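Local structure of AxyAgu115A (Amphibacillus xylanus NBRC 15112, 6NPS) at residues Val684-Asp696 with Lys767-Phe779. The protein probably hydrolyses glycosidic bonds as a family GH115 alpha-glucuronidase, removing glucuronic acid side groups from xylans such as arabinoglucuronoxylan. The protein carries 3 engineered substitutions. Residues are numbered along the deposited sequence; the frame is centred on the assembly and turned at random.
Sequences VNTLPLVDFLEPD and KVTIVVPVVNNDF
T686 to P688 pair in parallel with T769 to V771, making 686-688 the outermost strand, within this chain, of a mixed five-stranded sheet that packs on a five-stranded antiparallel sheet in a beta-sandwich-like arrangement. Regular pairing of such an edge gives out where the neighbouring strand carries a proline, and here the edge chain hands over to a water and a 3-10 turn. Four backbone bonds weave the strands together, from T769 N to N685 O at one end to L689 N, 2.9 Å from V771 O, at the other. On one face T686 CG2, anti to its own nitrogen, meets V771 CG2 at 3.5 Å; on the other, L689 CB packs on I770 CG2, and L687 CD1 on V768 CG1.

P773, which has no amide hydrogen, interrupts the pattern. A water fills in: it donates to L689 O and to P773 O and accepts from F692 N, tying together the loop at L689, the 3-10 turn at F692 and the strand at P773. A single further backbone hydrogen bond, V775 N to F692 O at 3.1 Å, holds the 3-10 segment to the strand, with the donor tilted 34° from the carbonyl plane. The F692 ring turns inward, its CD2 3.6 Å from V772 CG1. Although L693 CB points away from the strand and CD1 runs out anti to CA (chi2 -179°), the other methyl, CD2, turns back to sit between P773 CB and V775 CG2, each at 3.8 Å. Replaced by alanine, L693 would have no CD2, and P773 and V775 would probably lose their shared apolar cover on this side, with a gap opened between them. Farther on, P695 CG meets the F779 ring at its edge, 3.8 Å from CE2.

Strand 754-763 flanks 766-775 across from 686-688, while L687, V768 and I770 pack against strand 666-670 of the facing sheet and L689 and F692 touch A700 of strand 700-706.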
loop_
_atom_site.group_PDB
_atom_site.type_symbol
_atom_site.label_atom_id
_atom_site.label_comp_id
_atom_site.label_asym_id
_atom_site.label_seq_id
_atom_site.Cartn_x
_atom_site.Cartn_y
_atom_site.Cartn_z
ATOM N N VAL A 684 -17.215 1.891 14.745
ATOM C CA VAL A 684 -17.173 0.635 15.486
ATOM C C VAL A 684 -16.576 0.874 16.872
ATOM O O VAL A 684 -15.467 1.398 17.035
ATOM C CB VAL A 684 -16.432 -0.467 14.706
ATOM C CG1 VAL A 684 -14.926 -0.355 14.812
ATOM C CG2 VAL A 684 -16.881 -1.860 15.211
ATOM N N ASN A 685 -17.336 0.531 17.891
ATOM C CA ASN A 685 -16.855 0.706 19.247
ATOM C C ASN A 685 -17.107 -0.535 20.116
ATOM O O ASN A 685 -16.974 -0.453 21.332
ATOM C CB ASN A 685 -17.527 1.943 19.842
ATOM C CG ASN A 685 -19.028 1.841 19.768
ATOM O OD1 ASN A 685 -19.596 0.897 20.275
ATOM N ND2 ASN A 685 -19.678 2.791 19.112
ATOM N N THR A 686 -17.515 -1.659 19.530
ATOM C CA THR A 686 -17.669 -2.917 20.252
ATOM C C THR A 686 -16.791 -3.953 19.570
ATOM O O THR A 686 -16.887 -4.139 18.355
ATOM C CB THR A 686 -19.144 -3.367 20.299
ATOM O OG1 THR A 686 -19.936 -2.339 20.910
ATOM C CG2 THR A 686 -19.321 -4.630 21.142
ATOM N N LEU A 687 -15.918 -4.600 20.340
ATOM C CA LEU A 687 -14.918 -5.551 19.861
ATOM C C LEU A 687 -15.050 -6.897 20.578
ATOM O O LEU A 687 -15.172 -6.938 21.816
ATOM C CB LEU A 687 -13.506 -5.014 20.089
ATOM C CG LEU A 687 -13.158 -3.646 19.485
ATOM C CD1 LEU A 687 -11.735 -3.259 19.918
ATOM C CD2 LEU A 687 -13.292 -3.597 17.937
ATOM N N PRO A 688 -15.015 -8.009 19.843
ATOM C CA PRO A 688 -15.002 -9.328 20.496
ATOM C C PRO A 688 -13.609 -9.827 20.854
ATOM O O PRO A 688 -12.660 -9.741 20.074
ATOM C CB PRO A 688 -15.635 -10.245 19.438
ATOM C CG PRO A 688 -15.245 -9.607 18.124
ATOM C CD PRO A 688 -15.301 -8.100 18.399
ATOM N N LEU A 689 -13.487 -10.389 22.052
ATOM C CA LEU A 689 -12.241 -10.991 22.496
ATOM C C LEU A 689 -12.576 -12.450 22.755
ATOM O O LEU A 689 -13.297 -12.761 23.717
ATOM C CB LEU A 689 -11.720 -10.298 23.750
ATOM C CG LEU A 689 -10.404 -10.802 24.306
ATOM C CD1 LEU A 689 -9.744 -9.680 25.092
ATOM C CD2 LEU A 689 -10.679 -11.982 25.213
ATOM N N VAL A 690 -12.065 -13.352 21.919
ATOM C CA VAL A 690 -12.644 -14.689 21.877
ATOM C C VAL A 690 -11.744 -15.755 22.509
ATOM O O VAL A 690 -12.057 -16.941 22.419
ATOM C CB VAL A 690 -13.031 -15.068 20.440
ATOM C CG1 VAL A 690 -14.041 -14.060 19.906
ATOM C CG2 VAL A 690 -11.787 -15.182 19.536
ATOM N N ASP A 691 -10.657 -15.363 23.179
ATOM C CA ASP A 691 -9.682 -16.343 23.664
ATOM C C ASP A 691 -10.313 -17.366 24.614
ATOM O O ASP A 691 -9.901 -18.538 24.632
ATOM C CB ASP A 691 -8.525 -15.635 24.363
ATOM C CG ASP A 691 -7.845 -14.572 23.472
ATOM O OD1 ASP A 691 -8.518 -13.586 23.076
ATOM O OD2 ASP A 691 -6.630 -14.715 23.199
ATOM N N PHE A 692 -11.301 -16.948 25.436
ATOM C CA PHE A 692 -11.844 -17.867 26.446
ATOM C C PHE A 692 -12.899 -18.791 25.871
ATOM O O PHE A 692 -13.472 -19.583 26.618
ATOM C CB PHE A 692 -12.421 -17.086 27.644
ATOM C CG PHE A 692 -11.400 -16.200 28.308
ATOM C CD1 PHE A 692 -10.481 -16.726 29.206
ATOM C CD2 PHE A 692 -11.318 -14.843 27.987
ATOM C CE1 PHE A 692 -9.510 -15.902 29.807
ATOM C CE2 PHE A 692 -10.351 -14.030 28.561
ATOM C CZ PHE A 692 -9.449 -14.556 29.470
ATOM N N LEU A 693 -13.142 -18.727 24.554
ATOM C CA LEU A 693 -13.972 -19.727 23.897
ATOM C C LEU A 693 -13.314 -21.105 23.880
ATOM O O LEU A 693 -13.991 -22.093 23.582
ATOM C CB LEU A 693 -14.299 -19.254 22.472
ATOM C CG LEU A 693 -15.314 -18.099 22.380
ATOM C CD1 LEU A 693 -15.591 -17.712 20.954
ATOM C CD2 LEU A 693 -16.659 -18.422 23.101
ATOM N N GLU A 694 -12.017 -21.213 24.229
ATOM C CA GLU A 694 -11.465 -22.548 24.496
ATOM C C GLU A 694 -11.394 -22.800 25.995
ATOM O O GLU A 694 -10.793 -21.995 26.718
ATOM C CB GLU A 694 -10.079 -22.671 23.866
ATOM C CG GLU A 694 -10.171 -22.288 22.392
ATOM C CD GLU A 694 -8.894 -22.471 21.547
ATOM O OE1 GLU A 694 -7.774 -22.126 21.994
ATOM O OE2 GLU A 694 -9.040 -22.918 20.392
ATOM N N PRO A 695 -11.962 -23.913 26.472
ATOM C CA PRO A 695 -12.114 -24.129 27.923
ATOM C C PRO A 695 -10.817 -24.150 28.711
ATOM O O PRO A 695 -10.848 -23.877 29.916
ATOM C CB PRO A 695 -12.796 -25.503 28.013
ATOM C CG PRO A 695 -13.150 -25.891 26.648
ATOM C CD PRO A 695 -12.345 -25.095 25.687
ATOM N N ASP A 696 -9.687 -24.480 28.109
ATOM C CA ASP A 696 -8.454 -24.546 28.870
ATOM C C ASP A 696 -7.621 -23.277 28.780
ATOM O O ASP A 696 -6.474 -23.278 29.237
ATOM C CB ASP A 696 -7.612 -25.748 28.422
ATOM C CG ASP A 696 -7.224 -25.696 26.952
ATOM O OD1 ASP A 696 -7.733 -24.838 26.192
ATOM O OD2 ASP A 696 -6.405 -26.552 26.551
ATOM N N LYS A 767 -15.609 5.522 24.140
ATOM C CA LYS A 767 -15.782 4.345 24.981
ATOM C C LYS A 767 -15.754 3.115 24.092
ATOM O O LYS A 767 -16.468 3.080 23.089
ATOM C CB LYS A 767 -17.125 4.429 25.723
ATOM C CG LYS A 767 -17.475 3.175 26.467
ATOM C CD LYS A 767 -18.556 3.430 27.524
ATOM C CE LYS A 767 -19.499 4.519 27.113
ATOM N NZ LYS A 767 -20.840 4.363 27.744
ATOM N N VAL A 768 -14.931 2.138 24.430
ATOM C CA VAL A 768 -14.850 0.876 23.691
ATOM C C VAL A 768 -15.412 -0.218 24.590
ATOM O O VAL A 768 -15.026 -0.323 25.762
ATOM C CB VAL A 768 -13.409 0.559 23.256
ATOM C CG1 VAL A 768 -13.325 -0.842 22.579
ATOM C CG2 VAL A 768 -12.895 1.652 22.252
ATOM N N THR A 769 -16.328 -1.024 24.062
ATOM C CA THR A 769 -16.807 -2.194 24.790
ATOM C C THR A 769 -16.132 -3.437 24.223
ATOM O O THR A 769 -16.065 -3.612 22.999
ATOM C CB THR A 769 -18.323 -2.245 24.671
ATOM O OG1 THR A 769 -18.816 -0.990 25.143
ATOM C CG2 THR A 769 -18.927 -3.352 25.485
ATOM N N ILE A 770 -15.552 -4.252 25.094
ATOM C CA ILE A 770 -14.928 -5.504 24.685
ATOM C C ILE A 770 -15.824 -6.640 25.156
ATOM O O ILE A 770 -16.114 -6.758 26.363
ATOM C CB ILE A 770 -13.509 -5.626 25.251
ATOM C CG1 ILE A 770 -12.647 -4.489 24.723
ATOM C CG2 ILE A 770 -12.901 -7.005 24.947
ATOM C CD1 ILE A 770 -11.215 -4.589 25.155
ATOM N N VAL A 771 -16.335 -7.437 24.212
ATOM C CA VAL A 771 -17.258 -8.512 24.568
ATOM C C VAL A 771 -16.457 -9.782 24.778
ATOM O O VAL A 771 -15.645 -10.157 23.926
ATOM C CB VAL A 771 -18.338 -8.718 23.502
ATOM C CG1 VAL A 771 -19.284 -9.874 23.957
ATOM C CG2 VAL A 771 -19.133 -7.409 23.325
ATOM N N VAL A 772 -16.678 -10.441 25.916
ATOM C CA VAL A 772 -15.854 -11.582 26.300
ATOM C C VAL A 772 -16.761 -12.794 26.476
ATOM O O VAL A 772 -17.265 -13.044 27.577
ATOM C CB VAL A 772 -15.042 -11.277 27.569
ATOM C CG1 VAL A 772 -14.071 -12.449 27.923
ATOM C CG2 VAL A 772 -14.263 -9.954 27.395
ATOM N N PRO A 773 -16.984 -13.584 25.429
ATOM C CA PRO A 773 -17.732 -14.834 25.590
ATOM C C PRO A 773 -16.812 -15.946 26.080
ATOM O O PRO A 773 -15.627 -16.000 25.752
ATOM C CB PRO A 773 -18.248 -15.107 24.170
ATOM C CG PRO A 773 -17.133 -14.557 23.286
ATOM C CD PRO A 773 -16.554 -13.350 24.024
ATOM N N VAL A 774 -17.368 -16.847 26.875
ATOM C CA VAL A 774 -16.581 -17.869 27.551
ATOM C C VAL A 774 -17.233 -19.225 27.333
ATOM O O VAL A 774 -18.451 -19.353 27.462
ATOM C CB VAL A 774 -16.455 -17.580 29.071
ATOM C CG1 VAL A 774 -15.676 -18.723 29.753
ATOM C CG2 VAL A 774 -15.737 -16.256 29.305
ATOM N N VAL A 775 -16.427 -20.237 27.033
ATOM C CA VAL A 775 -16.858 -21.632 27.072
ATOM C C VAL A 775 -16.159 -22.300 28.258
ATOM O O VAL A 775 -14.930 -22.223 28.400
ATOM C CB VAL A 775 -16.553 -22.352 25.743
ATOM C CG1 VAL A 775 -16.693 -23.865 25.906
ATOM C CG2 VAL A 775 -17.473 -21.823 24.614
ATOM N N ASN A 776 -16.937 -22.910 29.147
ATOM C CA ASN A 776 -16.376 -23.537 30.331
ATOM C C ASN A 776 -16.727 -25.017 30.408
ATOM O O ASN A 776 -16.461 -25.660 31.429
ATOM C CB ASN A 776 -16.870 -22.790 31.584
ATOM C CG ASN A 776 -15.940 -22.937 32.764
ATOM O OD1 ASN A 776 -14.719 -22.885 32.636
ATOM N ND2 ASN A 776 -16.524 -23.154 33.933
ATOM N N ASN A 777 -17.429 -25.521 29.404
ATOM C CA ASN A 777 -17.619 -26.934 29.162
ATOM C C ASN A 777 -16.280 -27.531 28.771
ATOM O O ASN A 777 -15.706 -27.121 27.765
ATOM C CB ASN A 777 -18.620 -27.074 28.021
ATOM C CG ASN A 777 -19.212 -28.436 27.927
ATOM O OD1 ASN A 777 -18.651 -29.399 28.458
ATOM N ND2 ASN A 777 -20.358 -28.544 27.254
ATOM N N ASP A 778 -15.763 -28.486 29.525
ATOM C CA ASP A 778 -14.477 -29.019 29.090
ATOM C C ASP A 778 -14.597 -30.271 28.218
ATOM O O ASP A 778 -13.573 -30.754 27.716
ATOM C CB ASP A 778 -13.557 -29.280 30.286
ATOM C CG ASP A 778 -12.160 -28.683 30.080
ATOM O OD1 ASP A 778 -11.648 -28.011 31.004
ATOM O OD2 ASP A 778 -11.579 -28.880 28.987
ATOM N N PHE A 779 -15.811 -30.788 28.003
ATOM C CA PHE A 779 -16.086 -31.778 26.957
ATOM C C PHE A 779 -15.482 -33.150 27.272
ATOM O O PHE A 779 -15.157 -33.921 26.363
ATOM C CB PHE A 779 -15.610 -31.280 25.585
ATOM C CG PHE A 779 -16.215 -29.973 25.177
ATOM C CD1 PHE A 779 -17.542 -29.907 24.776
ATOM C CD2 PHE A 779 -15.466 -28.808 25.203
ATOM C CE1 PHE A 779 -18.106 -28.688 24.402
ATOM C CE2 PHE A 779 -16.016 -27.601 24.824
ATOM C CZ PHE A 779 -17.334 -27.532 24.432
HETATM O O HOH W 1 -19.044 0.969 23.190
HETATM O O HOH W 2 -13.280 -14.948 25.181
#